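Local coordinates for protein dephospho-CoA kinase (Mycobacterium paratuberculosis, PDB 6N39) that probably catalyses the last step of coenzyme A biosynthesis, the ATP-dependent phosphorylation of the 3'-hydroxyl of dephospho-CoA, at residues R212-R216 / A331-P335; I300-K306 / W325-I329; I272-V276 / G350-L355; P130-L134 / N237-T241; A309-V313 / D409-P415. All blocks are in the same frame, centred on the assembly; numbering follows the deposited sequence.

Overall arrangement
Contact 4 alone joins the kinase part of the chain to the C-terminal UPF0157 region; it lies near the centre of the chain and rests on an arginine hydrogen-bonded to a loop carbonyl. Contact 1 touches it through Asp334 and Leu134 and ties the linker after helix 187-210 to a sheet-edge loop by a backbone bond and small apolar groups. Contact 3 is the buried one, an amide-rich seam between strand 270-276 and helix 349-363. Contacts 2 and 3 reach the same mixed sheet and meet where Trp325 packs on Gly350. Contact 5, at the surface, is held by a salt bridge, and its Thr312 probably hydrogen-bonds Gln352 of contact 3; its Ala309 packs on Trp325 of contact 2.

Contact 1. Residues R212-R216 / A331-P335; sequences RQIAR and ASADP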
# COMPACT_ATOMS: atom_id res chain seq x y z
N ARG A 212 5.76 3.85 -16.79
CA ARG A 212 5.27 5.04 -16.08
C ARG A 212 3.86 5.42 -16.55
O ARG A 212 3.54 6.58 -16.78
CB ARG A 212 6.23 6.21 -16.24
CG ARG A 212 7.71 5.80 -16.19
CD ARG A 212 8.44 6.31 -14.95
NE ARG A 212 9.88 6.01 -14.99
CZ ARG A 212 10.40 4.79 -14.86
NH1 ARG A 212 9.61 3.73 -14.69
NH2 ARG A 212 11.72 4.61 -14.90
N GLN A 213 3.00 4.41 -16.69
CA GLN A 213 1.59 4.58 -16.97
C GLN A 213 0.78 4.37 -15.71
O GLN A 213 1.21 3.68 -14.78
CB GLN A 213 1.12 3.59 -18.05
CG GLN A 213 1.59 3.92 -19.46
CD GLN A 213 0.96 2.98 -20.50
OE1 GLN A 213 1.41 1.85 -20.68
NE2 GLN A 213 -0.10 3.45 -21.15
N ILE A 214 -0.43 4.94 -15.67
CA ILE A 214 -1.30 4.82 -14.51
C ILE A 214 -2.52 4.00 -14.90
O ILE A 214 -2.85 3.84 -16.08
CB ILE A 214 -1.71 6.20 -13.96
CG1 ILE A 214 -2.57 6.94 -14.99
CG2 ILE A 214 -0.47 7.02 -13.57
CD1 ILE A 214 -3.70 7.74 -14.37
N ALA A 215 -3.21 3.49 -13.88
CA ALA A 215 -4.44 2.71 -14.07
C ALA A 215 -5.65 3.59 -13.77
O ALA A 215 -5.90 3.95 -12.61
CB ALA A 215 -4.44 1.48 -13.17
N ARG A 216 -6.44 3.91 -14.78
CA ARG A 216 -7.60 4.77 -14.59
C ARG A 216 -8.83 3.93 -14.26
O ARG A 216 -8.94 2.78 -14.66
CB ARG A 216 -7.84 5.62 -15.83
CG ARG A 216 -6.74 6.66 -16.04
CD ARG A 216 -6.93 7.47 -17.32
NE ARG A 216 -5.95 8.56 -17.42
CZ ARG A 216 -4.68 8.40 -17.80
NH1 ARG A 216 -4.23 7.20 -18.12
NH2 ARG A 216 -3.87 9.45 -17.84
N ALA A 331 -0.50 8.88 -9.79
CA ALA A 331 -1.63 7.96 -9.64
C ALA A 331 -1.10 6.53 -9.59
O ALA A 331 0.02 6.25 -10.03
CB ALA A 331 -2.67 8.10 -10.76
N SER A 332 -1.92 5.63 -9.07
CA SER A 332 -1.47 4.25 -8.93
C SER A 332 -1.36 3.58 -10.29
O SER A 332 -2.19 3.81 -11.17
CB SER A 332 -2.41 3.45 -8.03
OG SER A 332 -2.00 2.10 -7.98
N ALA A 333 -0.34 2.74 -10.45
CA ALA A 333 -0.22 1.86 -11.60
C ALA A 333 -0.95 0.53 -11.42
O ALA A 333 -0.93 -0.29 -12.33
CB ALA A 333 1.27 1.59 -11.89
N ASP A 334 -1.58 0.31 -10.26
CA ASP A 334 -2.21 -0.97 -9.95
C ASP A 334 -3.66 -0.94 -10.42
O ASP A 334 -4.48 -0.22 -9.82
CB ASP A 334 -2.13 -1.22 -8.44
CG ASP A 334 -2.72 -2.57 -8.01
OD1 ASP A 334 -3.27 -3.31 -8.85
OD2 ASP A 334 -2.61 -2.89 -6.81
N PRO A 335 -4.04 -1.70 -11.46
CA PRO A 335 -5.44 -1.65 -11.91
C PRO A 335 -6.44 -2.18 -10.89
O PRO A 335 -7.63 -1.92 -11.03
CB PRO A 335 -5.45 -2.51 -13.19
CG PRO A 335 -4.28 -3.44 -13.01
CD PRO A 335 -3.24 -2.65 -12.25
O HOH W 1 -4.64 4.88 -10.48
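Ile214 and Ala215 turn their side chains to different parts of the segment 331-335, which runs from the end of strand 328-331 into the loop: one meets its start and the other its end. The Ile214 side chain straddles the Ala331 methyl: CG2 lies 3.7 Å from Ala331 CB, and CD1 approaches the same CB at 3.8 Å. In this two-pronged grip chi1 of 65° puts CG2 beside the backbone N, and chi2 of 142°, away from a staggered value, places CD1. On its other side, CD1 rests over the centre of the Arg216 guanidinium, 3.6 Å above its plane, so the isoleucine is sandwiched between an alanine and a flat cation. Ala215 points its methyl at the turn into Pro335, with CB 3.5 Å from Pro335 CA, while Ala333 CB meets the carbonyl oxygen of Gln213. Between these apolar touches runs a backbone bond, Ala215 N to Ser332 O, 2.9 Å. Gln213-Arg216 thus docks an irregular linker, just past the Schellman motif that closes helix 187-210 at Arg212, against the loop that follows strand 328-331 in the UPF0157 region. That loop is shaped by an ST turn, in which Ser332 OG accepts from Asp334 N at 2.9 Å. A water lies within hydrogen-bonding distance of both Ala215 O and Ser332 O and probably links the two backbones beside their direct bond. Asp334 faces away from the linker; its carboxylate takes the backbone N of Gly336 and forms a salt bridge with Arg201, while Ala333 O accepts from Asn208, so helix 187-210 is fastened to the same loop.

Contact 2. Residues I300-K306 / W325-I329; sequences ITADVAK and WHKRI. With ACT (acetate ion), chain E.
Lys327 and Asp303 form the salt bridge of this contact, NZ to OD1 at 2.7 Å. The lysine chain, extended beyond CG, crosses the aspartate at about a right angle and meets OD1 on its syn side, 28° out of the carboxylate plane. His342 also accepts from NZ and Arg344 pairs with OD2, so both charges have second partners. A water joins OD2 to Trp325 O. The backbones add two bonds, Lys327 N to Thr301 O at 3.0 Å and Asp303 N to Trp325 O at 3.1 Å. An acetate, probably from the crystallisation liquor, lies at the edges of the His326 ring and the Arg328 guanidinium, one oxygen accepting from His326 ND1 and Arg328 NH1, the other from Arg328 NH2. Arg328 NE is anchored on Asp283. Trp325 supplies the broadest packing surface: Ala305 CA sits 3.7 Å from the centroid of its five-membered ring, almost on the normal, a CH-pi contact, and Lys306 N lies 3.5 Å from Trp325 CZ2. At the far end Ile300 CB touches Ile329 CG2 at 3.6 Å. The pairing is a single beta bridge, Ala302 with His326, through which the loop 300-306 is laid along the residues that lead into strand 328-331, an outermost strand of the mixed sheet in the UPF0157 region.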
# COMPACT_ATOMS: atom_id res chain seq x y z
N ILE A 300 0.44 17.65 -15.56
CA ILE A 300 -0.56 18.29 -14.70
C ILE A 300 0.20 18.97 -13.57
O ILE A 300 0.80 18.30 -12.72
CB ILE A 300 -1.59 17.29 -14.16
CG1 ILE A 300 -2.28 16.54 -15.31
CG2 ILE A 300 -2.64 18.03 -13.30
CD1 ILE A 300 -3.33 15.55 -14.84
N THR A 301 0.19 20.30 -13.57
CA THR A 301 0.96 21.07 -12.60
C THR A 301 0.13 22.12 -11.87
O THR A 301 0.70 22.96 -11.17
CB THR A 301 2.15 21.75 -13.29
OG1 THR A 301 1.70 22.46 -14.45
CG2 THR A 301 3.18 20.70 -13.72
N ALA A 302 -1.20 22.09 -11.98
CA ALA A 302 -2.06 23.02 -11.24
C ALA A 302 -3.47 22.45 -11.18
O ALA A 302 -3.84 21.59 -11.98
CB ALA A 302 -2.08 24.42 -11.88
N ASP A 303 -4.24 22.91 -10.17
CA ASP A 303 -5.69 22.78 -10.18
C ASP A 303 -6.30 23.94 -10.98
O ASP A 303 -5.61 24.89 -11.38
CB ASP A 303 -6.25 22.80 -8.74
CG ASP A 303 -5.79 21.59 -7.90
OD1 ASP A 303 -6.00 20.43 -8.33
OD2 ASP A 303 -5.22 21.80 -6.82
N VAL A 304 -7.62 23.89 -11.18
CA VAL A 304 -8.37 25.01 -11.74
C VAL A 304 -8.41 26.14 -10.71
O VAL A 304 -8.85 25.93 -9.58
CB VAL A 304 -9.78 24.57 -12.14
CG1 VAL A 304 -10.60 25.75 -12.72
CG2 VAL A 304 -9.71 23.44 -13.16
N ALA A 305 -7.96 27.33 -11.09
CA ALA A 305 -7.95 28.45 -10.15
C ALA A 305 -9.37 28.92 -9.85
O ALA A 305 -10.25 28.88 -10.70
CB ALA A 305 -7.14 29.63 -10.70
N LYS A 306 -9.59 29.38 -8.61
CA LYS A 306 -10.78 30.13 -8.26
C LYS A 306 -10.38 31.54 -7.84
O LYS A 306 -9.35 31.72 -7.20
CB LYS A 306 -11.59 29.49 -7.11
CG LYS A 306 -11.62 28.00 -7.08
CD LYS A 306 -12.58 27.43 -8.10
CE LYS A 306 -12.13 26.02 -8.46
NZ LYS A 306 -11.23 25.51 -7.40
N TRP A 325 -1.85 28.03 -7.09
CA TRP A 325 -2.68 26.89 -7.44
C TRP A 325 -1.87 25.73 -8.01
O TRP A 325 -2.45 24.70 -8.37
CB TRP A 325 -3.79 27.30 -8.43
CG TRP A 325 -4.85 28.16 -7.78
CD1 TRP A 325 -4.97 29.52 -7.86
CD2 TRP A 325 -5.91 27.70 -6.94
NE1 TRP A 325 -6.05 29.93 -7.12
CE2 TRP A 325 -6.64 28.84 -6.54
CE3 TRP A 325 -6.31 26.44 -6.47
CZ2 TRP A 325 -7.76 28.76 -5.70
CZ3 TRP A 325 -7.42 26.35 -5.64
CH2 TRP A 325 -8.14 27.51 -5.26
N HIS A 326 -0.54 25.84 -8.07
CA HIS A 326 0.26 24.75 -8.64
C HIS A 326 0.32 23.57 -7.67
O HIS A 326 0.08 23.70 -6.47
CB HIS A 326 1.67 25.22 -8.98
CG HIS A 326 1.71 26.15 -10.15
ND1 HIS A 326 2.71 26.10 -11.10
CD2 HIS A 326 0.86 27.12 -10.56
CE1 HIS A 326 2.49 27.01 -12.02
NE2 HIS A 326 1.37 27.65 -11.72
N LYS A 327 0.65 22.40 -8.23
CA LYS A 327 0.71 21.14 -7.50
C LYS A 327 1.47 20.12 -8.33
O LYS A 327 1.92 20.40 -9.45
CB LYS A 327 -0.71 20.63 -7.17
CG LYS A 327 -1.49 20.15 -8.41
CD LYS A 327 -2.83 19.49 -8.00
CE LYS A 327 -3.46 18.71 -9.16
NZ LYS A 327 -4.74 18.06 -8.74
N ARG A 328 1.63 18.92 -7.77
CA ARG A 328 1.95 17.75 -8.57
C ARG A 328 0.86 16.70 -8.34
O ARG A 328 0.09 16.80 -7.38
CB ARG A 328 3.35 17.16 -8.22
CG ARG A 328 4.52 18.16 -8.29
CD ARG A 328 4.85 18.64 -9.71
NE ARG A 328 5.97 19.60 -9.74
CZ ARG A 328 5.87 20.93 -9.90
NH1 ARG A 328 4.68 21.52 -10.06
NH2 ARG A 328 6.96 21.68 -9.92
N ILE A 329 0.77 15.71 -9.22
CA ILE A 329 -0.20 14.64 -9.04
C ILE A 329 0.38 13.36 -9.63
O ILE A 329 0.98 13.36 -10.71
CB ILE A 329 -1.58 14.97 -9.65
CG1 ILE A 329 -2.58 13.81 -9.47
CG2 ILE A 329 -1.45 15.37 -11.12
CD1 ILE A 329 -4.03 14.11 -10.09
C ACT E . 5.95 24.88 -10.68
O ACT E . 4.82 24.35 -10.91
OXT ACT E . 7.04 24.32 -10.33
CH3 ACT E . 6.00 26.46 -10.85
O HOH W 2 2.37 16.37 -11.83
O HOH W 3 -3.44 23.38 -6.18
O HOH W 4 -6.69 32.91 -7.20

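Contact 3. Residues I272-V276 / G350-L355; sequences IQITV and GQQFAL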
# COMPACT_ATOMS: atom_id res chain seq x y z
N ILE A 272 -5.98 10.87 -2.41
CA ILE A 272 -5.12 11.13 -1.27
C ILE A 272 -4.41 12.46 -1.50
O ILE A 272 -3.99 12.75 -2.62
CB ILE A 272 -4.05 10.03 -1.10
CG1 ILE A 272 -4.68 8.64 -1.06
CG2 ILE A 272 -3.20 10.33 0.14
CD1 ILE A 272 -5.61 8.42 0.16
N GLN A 273 -4.23 13.26 -0.45
CA GLN A 273 -3.39 14.44 -0.54
C GLN A 273 -2.17 14.28 0.36
O GLN A 273 -2.32 14.02 1.56
CB GLN A 273 -4.16 15.71 -0.16
CG GLN A 273 -3.27 16.96 -0.22
CD GLN A 273 -4.04 18.23 0.05
OE1 GLN A 273 -4.41 18.95 -0.88
NE2 GLN A 273 -4.27 18.53 1.35
N ILE A 274 -0.98 14.45 -0.21
CA ILE A 274 0.25 14.64 0.55
C ILE A 274 0.51 16.14 0.63
O ILE A 274 0.65 16.80 -0.42
CB ILE A 274 1.43 13.92 -0.12
CG1 ILE A 274 1.14 12.41 -0.28
CG2 ILE A 274 2.71 14.16 0.68
CD1 ILE A 274 2.23 11.68 -1.09
N THR A 275 0.60 16.67 1.85
CA THR A 275 0.96 18.06 2.07
C THR A 275 2.48 18.15 2.23
O THR A 275 3.06 17.44 3.05
CB THR A 275 0.26 18.62 3.31
OG1 THR A 275 -1.16 18.65 3.09
CG2 THR A 275 0.72 20.03 3.59
N VAL A 276 3.12 19.01 1.42
CA VAL A 276 4.56 19.20 1.48
C VAL A 276 4.85 20.66 1.79
O VAL A 276 3.95 21.50 1.82
CB VAL A 276 5.28 18.78 0.17
CG1 VAL A 276 5.06 17.29 -0.10
CG2 VAL A 276 4.76 19.63 -1.02
N GLY A 350 -5.35 25.26 -2.76
CA GLY A 350 -5.78 23.91 -3.13
C GLY A 350 -5.57 22.90 -2.02
O GLY A 350 -6.40 22.01 -1.79
N GLN A 351 -4.45 23.03 -1.30
CA GLN A 351 -4.17 22.20 -0.13
C GLN A 351 -5.24 22.36 0.95
O GLN A 351 -5.66 21.38 1.58
CB GLN A 351 -2.78 22.57 0.42
CG GLN A 351 -2.22 21.66 1.53
CD GLN A 351 -2.63 22.12 2.92
OE1 GLN A 351 -2.94 23.30 3.13
NE2 GLN A 351 -2.63 21.20 3.88
N GLN A 352 -5.69 23.59 1.18
CA GLN A 352 -6.70 23.81 2.21
C GLN A 352 -8.06 23.30 1.75
O GLN A 352 -8.77 22.63 2.51
CB GLN A 352 -6.76 25.30 2.55
CG GLN A 352 -5.43 25.84 3.06
CD GLN A 352 -5.35 25.76 4.55
OE1 GLN A 352 -6.14 26.40 5.25
NE2 GLN A 352 -4.40 24.96 5.07
N PHE A 353 -8.42 23.58 0.50
CA PHE A 353 -9.73 23.22 -0.01
C PHE A 353 -9.93 21.70 -0.05
O PHE A 353 -11.05 21.23 0.20
CB PHE A 353 -9.93 23.82 -1.41
CG PHE A 353 -11.31 23.59 -1.95
CD1 PHE A 353 -12.43 23.90 -1.17
CD2 PHE A 353 -11.50 23.08 -3.23
CE1 PHE A 353 -13.71 23.70 -1.65
CE2 PHE A 353 -12.78 22.89 -3.73
CZ PHE A 353 -13.90 23.19 -2.94
N ALA A 354 -8.89 20.93 -0.36
CA ALA A 354 -9.07 19.47 -0.41
C ALA A 354 -9.51 18.92 0.95
O ALA A 354 -10.32 17.98 1.02
CB ALA A 354 -7.77 18.79 -0.87
N LEU A 355 -8.98 19.48 2.04
CA LEU A 355 -9.39 19.06 3.39
C LEU A 355 -10.76 19.62 3.76
O LEU A 355 -11.64 18.91 4.33
CB LEU A 355 -8.31 19.51 4.39
CG LEU A 355 -6.88 19.00 4.16
CD1 LEU A 355 -5.89 19.63 5.12
CD2 LEU A 355 -6.78 17.47 4.29
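The side-chain amides of Gln273 and Gln351 lie with their planes only 20° apart, although the two chains cross at about a right angle, and each uses its in-plane edge for a hydrogen bond. Gln273 NE2 donates to the helix carbonyl Gln351 O, 3.2 Å away, which it meets in the carbonyl plane on a lone pair. Gln351 NE2 returns the link to Thr275 OG1 at 3.0 Å. Against the Gln273 amide, OE1 lies 3.4 Å from the methyl carbon CB of Ala354, and Leu355 CG approaches NE2 at 3.9 Å. Gln273 reaches the helix fully stretched. Gln351 instead folds at chi2, -89°, which swings its amide toward the strand; CG then passes 3.6 Å from Thr275 OG1. Its carbonyl end is occupied as well: OE1 accepts from Gln352 NE2 at 2.9 Å and from the backbone N of Gly347. Strand segment 272-276 and helix segment 350-355 run roughly antiparallel but steeply inclined (142° between their N-to-C directions), with their axes 9.8 Å apart at closest approach. Gln273 and Thr275 alternate with Ile272, Ile274 and Val276, so the strand turns polar groups to this helix, while Ile272 and Ile274 pack against helix 228-243. The alpha/beta interface is therefore buried yet polar. Arg344, from the neighbouring strand 339-345, donates to Gln273 OE1, so the amide is bonded at its oxygen as well as through NE2; with each glutamine amide held at its oxygen and through one N-H, the bonds should limit the rotation of both and help to fix the helix on the sheet.

Contact 4. Residues P130-L134 / N237-T241; sequences PLFPL and NRLKT
The loop 130-134, whose first two residues form the end of a 3-10 segment, comes closest to helix 228-243 at Pro130, with its CA 4.2 Å from Arg238 CA. The Pro130 ring lies side by side with Asn237, pointing the same way, and its CG touches Asn237 CB at 3.7 Å. One turn on, Thr241 OG1 is 3.7 Å from Pro130 CB, and Thr241 CG2 meets Leu131 CD2 at 4.0 Å. Arg238 carries the polar part. Its chain leaves the helix extended, then bends at chi3, -55°, which brings NE to Phe132 O at 2.9 Å. That bond falls on a lone pair in the carbonyl plane, though the oxygen is tilted 22° from the guanidinium plane. Pro133 O stands over the centre of one guanidinium face, 3.4 Å above it. Asp178 forms a salt bridge with NH2 and Tyr294 OH bonds to NH1, so all three nitrogens are engaged and the group is probably held in a fixed orientation. A water also spans the gap, donating to Pro130 O and Arg238 O. The loop leads into strand 135-139 of the parallel sheet in the P-loop kinase domain, whereas the helix belongs to the UPF0157 region: this is a domain interface, in which an arginine from one side hydrogen-bonds one loop carbonyl of the other and has a second over its face, consistent with the part the C-terminal domain plays in folding of the full-length enzyme.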
# COMPACT_ATOMS: atom_id res chain seq x y z
N PRO A 130 3.38 -1.37 5.13
CA PRO A 130 3.54 -0.10 4.40
C PRO A 130 4.85 0.01 3.64
O PRO A 130 4.98 0.91 2.79
CB PRO A 130 3.44 0.97 5.50
CG PRO A 130 2.63 0.30 6.58
CD PRO A 130 3.18 -1.10 6.58
N LEU A 131 5.83 -0.85 3.92
CA LEU A 131 7.04 -0.90 3.11
C LEU A 131 6.77 -1.36 1.69
O LEU A 131 7.63 -1.16 0.83
CB LEU A 131 8.07 -1.84 3.75
CG LEU A 131 8.50 -1.60 5.20
CD1 LEU A 131 9.42 -2.73 5.70
CD2 LEU A 131 9.18 -0.27 5.33
N PHE A 132 5.61 -1.97 1.40
CA PHE A 132 5.47 -2.57 0.07
C PHE A 132 4.41 -1.86 -0.77
O PHE A 132 3.41 -1.37 -0.24
CB PHE A 132 5.11 -4.05 0.17
CG PHE A 132 6.17 -4.89 0.82
CD1 PHE A 132 7.18 -5.47 0.07
CD2 PHE A 132 6.18 -5.06 2.18
CE1 PHE A 132 8.17 -6.22 0.66
CE2 PHE A 132 7.17 -5.81 2.79
CZ PHE A 132 8.16 -6.39 2.03
N PRO A 133 4.61 -1.82 -2.09
CA PRO A 133 3.55 -1.32 -2.99
C PRO A 133 2.33 -2.23 -3.07
O PRO A 133 1.28 -1.80 -3.55
CB PRO A 133 4.25 -1.21 -4.36
CG PRO A 133 5.53 -1.95 -4.24
CD PRO A 133 5.89 -2.07 -2.77
N LEU A 134 2.44 -3.48 -2.60
CA LEU A 134 1.37 -4.45 -2.70
C LEU A 134 1.68 -5.59 -1.74
O LEU A 134 2.81 -6.07 -1.69
CB LEU A 134 1.26 -4.99 -4.13
CG LEU A 134 0.07 -5.87 -4.48
CD1 LEU A 134 -1.18 -5.02 -4.63
CD2 LEU A 134 0.38 -6.61 -5.78
N ASN A 237 -0.66 4.92 4.86
CA ASN A 237 0.55 4.42 5.52
C ASN A 237 1.68 4.25 4.52
O ASN A 237 2.83 4.63 4.80
CB ASN A 237 0.26 3.10 6.23
CG ASN A 237 -0.63 3.26 7.45
OD1 ASN A 237 -0.83 4.37 7.94
ND2 ASN A 237 -1.15 2.15 7.97
N ARG A 238 1.38 3.64 3.37
CA ARG A 238 2.39 3.41 2.34
C ARG A 238 3.02 4.72 1.87
O ARG A 238 4.25 4.80 1.67
CB ARG A 238 1.74 2.67 1.16
CG ARG A 238 2.65 2.46 -0.05
CD ARG A 238 1.90 1.75 -1.23
NE ARG A 238 1.29 0.49 -0.79
CZ ARG A 238 0.03 0.13 -1.03
NH1 ARG A 238 -0.78 0.89 -1.77
NH2 ARG A 238 -0.41 -1.03 -0.53
N LEU A 239 2.21 5.75 1.71
CA LEU A 239 2.73 7.03 1.23
C LEU A 239 3.50 7.77 2.32
O LEU A 239 4.50 8.43 2.02
CB LEU A 239 1.58 7.89 0.69
CG LEU A 239 0.82 7.39 -0.56
CD1 LEU A 239 -0.45 8.26 -0.84
CD2 LEU A 239 1.72 7.39 -1.77
N LYS A 240 3.07 7.67 3.58
CA LYS A 240 3.87 8.24 4.67
C LYS A 240 5.27 7.63 4.69
O LYS A 240 6.29 8.35 4.74
CB LYS A 240 3.16 8.02 6.02
CG LYS A 240 1.96 8.96 6.24
CD LYS A 240 1.21 8.64 7.54
CE LYS A 240 2.05 8.90 8.81
NZ LYS A 240 2.28 10.33 9.09
N THR A 241 5.33 6.30 4.61
CA THR A 241 6.62 5.62 4.61
C THR A 241 7.45 6.03 3.41
O THR A 241 8.66 6.29 3.54
CB THR A 241 6.42 4.10 4.64
OG1 THR A 241 5.82 3.75 5.90
CG2 THR A 241 7.76 3.37 4.51
O HOH W 5 6.10 2.76 1.04
O HOH W 6 1.08 -1.79 2.14

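Contact 5. Residues A309-V313 / D409-P415; sequences ARSTV and DSTGWKP
Asp409, in the last turns of helix 386-411, meets Arg310 end-on from the opposite direction. NH1 pairs with OD2 and NH2 with OD1, both at 2.9 Å, and each oxygen uses its syn lone pair, a bidentate salt bridge with the two planes 28° apart. Bends at chi2 and chi3 (-69° and -44°) curl the arginine so that its NH1 and NH2 face the carboxylate, while NE is held by a second acid, Asp317. After the helix, Gly412 has positive phi and the chain turns back toward Thr312. Trp413 follows, its ring crossing the threonine at about a right angle, with CZ3 3.9 Å from Thr312 CG2; its NE1 is bound by Asp359. Lys414 brings NZ within 4.2 Å of Thr312 CB. At the C-terminus, the Pro415 ring carbon CD comes 3.4 Å from Thr312 OG1, while that hydroxyl probably hydrogen-bonds to Gln352. The terminal carboxylate forms a salt bridge with Arg249 of strand 249-253. The C-terminal tail thus wraps from helix 386-411 past the loop 309-313 and along helix 349-363, where Trp413 packs on Leu356 and Pro415 on Leu355.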
# COMPACT_ATOMS: atom_id res chain seq x y z
N ALA A 309 -9.01 33.49 -3.72
CA ALA A 309 -8.54 32.24 -3.13
C ALA A 309 -8.45 32.36 -1.61
O ALA A 309 -8.04 33.40 -1.07
CB ALA A 309 -7.17 31.87 -3.71
N ARG A 310 -8.81 31.29 -0.92
CA ARG A 310 -8.93 31.32 0.53
C ARG A 310 -7.97 30.34 1.20
O ARG A 310 -7.66 29.28 0.65
CB ARG A 310 -10.36 31.01 0.98
CG ARG A 310 -11.42 31.92 0.38
CD ARG A 310 -11.31 33.32 0.93
NE ARG A 310 -11.11 33.33 2.38
CZ ARG A 310 -12.09 33.25 3.27
NH1 ARG A 310 -13.36 33.17 2.89
NH2 ARG A 310 -11.80 33.26 4.56
N SER A 311 -7.53 30.70 2.40
CA SER A 311 -6.72 29.82 3.23
C SER A 311 -6.94 30.19 4.69
O SER A 311 -7.24 31.35 5.00
CB SER A 311 -5.23 29.93 2.91
OG SER A 311 -4.47 29.03 3.70
N THR A 312 -6.76 29.21 5.59
CA THR A 312 -6.69 29.56 7.01
C THR A 312 -5.29 30.01 7.41
O THR A 312 -5.09 30.39 8.57
CB THR A 312 -7.13 28.39 7.92
OG1 THR A 312 -6.24 27.27 7.78
CG2 THR A 312 -8.56 27.95 7.59
N VAL A 313 -4.33 29.97 6.50
CA VAL A 313 -3.00 30.52 6.73
C VAL A 313 -2.98 31.92 6.15
O VAL A 313 -3.21 32.11 4.95
CB VAL A 313 -1.91 29.62 6.12
CG1 VAL A 313 -0.53 30.27 6.28
CG2 VAL A 313 -1.93 28.26 6.79
N ASP A 409 -15.79 29.94 7.41
CA ASP A 409 -15.77 31.19 8.16
C ASP A 409 -16.78 31.17 9.30
O ASP A 409 -16.47 31.61 10.41
CB ASP A 409 -16.05 32.38 7.23
CG ASP A 409 -14.93 32.63 6.22
OD1 ASP A 409 -13.76 32.27 6.50
OD2 ASP A 409 -15.21 33.18 5.15
N SER A 410 -17.98 30.64 9.04
CA SER A 410 -19.03 30.64 10.07
C SER A 410 -18.66 29.76 11.25
O SER A 410 -18.86 30.14 12.40
CB SER A 410 -20.36 30.18 9.47
OG SER A 410 -20.77 31.01 8.41
N THR A 411 -18.14 28.56 10.98
CA THR A 411 -17.89 27.60 12.05
C THR A 411 -16.48 27.69 12.64
O THR A 411 -16.16 26.92 13.54
CB THR A 411 -18.11 26.17 11.53
OG1 THR A 411 -17.22 25.92 10.44
CG2 THR A 411 -19.55 25.98 11.06
N GLY A 412 -15.64 28.60 12.14
CA GLY A 412 -14.26 28.62 12.61
C GLY A 412 -13.48 27.37 12.26
O GLY A 412 -12.65 26.91 13.04
N TRP A 413 -13.76 26.79 11.09
CA TRP A 413 -13.08 25.57 10.68
C TRP A 413 -11.57 25.75 10.61
O TRP A 413 -11.07 26.74 10.06
CB TRP A 413 -13.60 25.14 9.30
CG TRP A 413 -12.91 23.94 8.74
CD1 TRP A 413 -13.21 22.63 9.00
CD2 TRP A 413 -11.80 23.93 7.82
NE1 TRP A 413 -12.38 21.81 8.28
CE2 TRP A 413 -11.50 22.57 7.56
CE3 TRP A 413 -11.04 24.92 7.19
CZ2 TRP A 413 -10.46 22.19 6.71
CZ3 TRP A 413 -10.02 24.54 6.34
CH2 TRP A 413 -9.74 23.18 6.10
N LYS A 414 -10.84 24.78 11.15
CA LYS A 414 -9.39 24.72 11.05
C LYS A 414 -8.99 23.32 10.60
O LYS A 414 -9.57 22.34 11.07
CB LYS A 414 -8.71 25.04 12.39
CG LYS A 414 -9.02 26.42 12.93
CD LYS A 414 -8.60 27.51 11.95
CE LYS A 414 -8.93 28.91 12.47
NZ LYS A 414 -8.89 29.92 11.36
N PRO A 415 -7.99 23.20 9.71
CA PRO A 415 -7.59 21.86 9.28
C PRO A 415 -6.77 21.14 10.34
O PRO A 415 -6.18 21.75 11.25
CB PRO A 415 -6.76 22.13 8.01
CG PRO A 415 -6.23 23.52 8.19
CD PRO A 415 -7.25 24.27 9.02
OXT PRO A 415 -6.69 19.92 10.29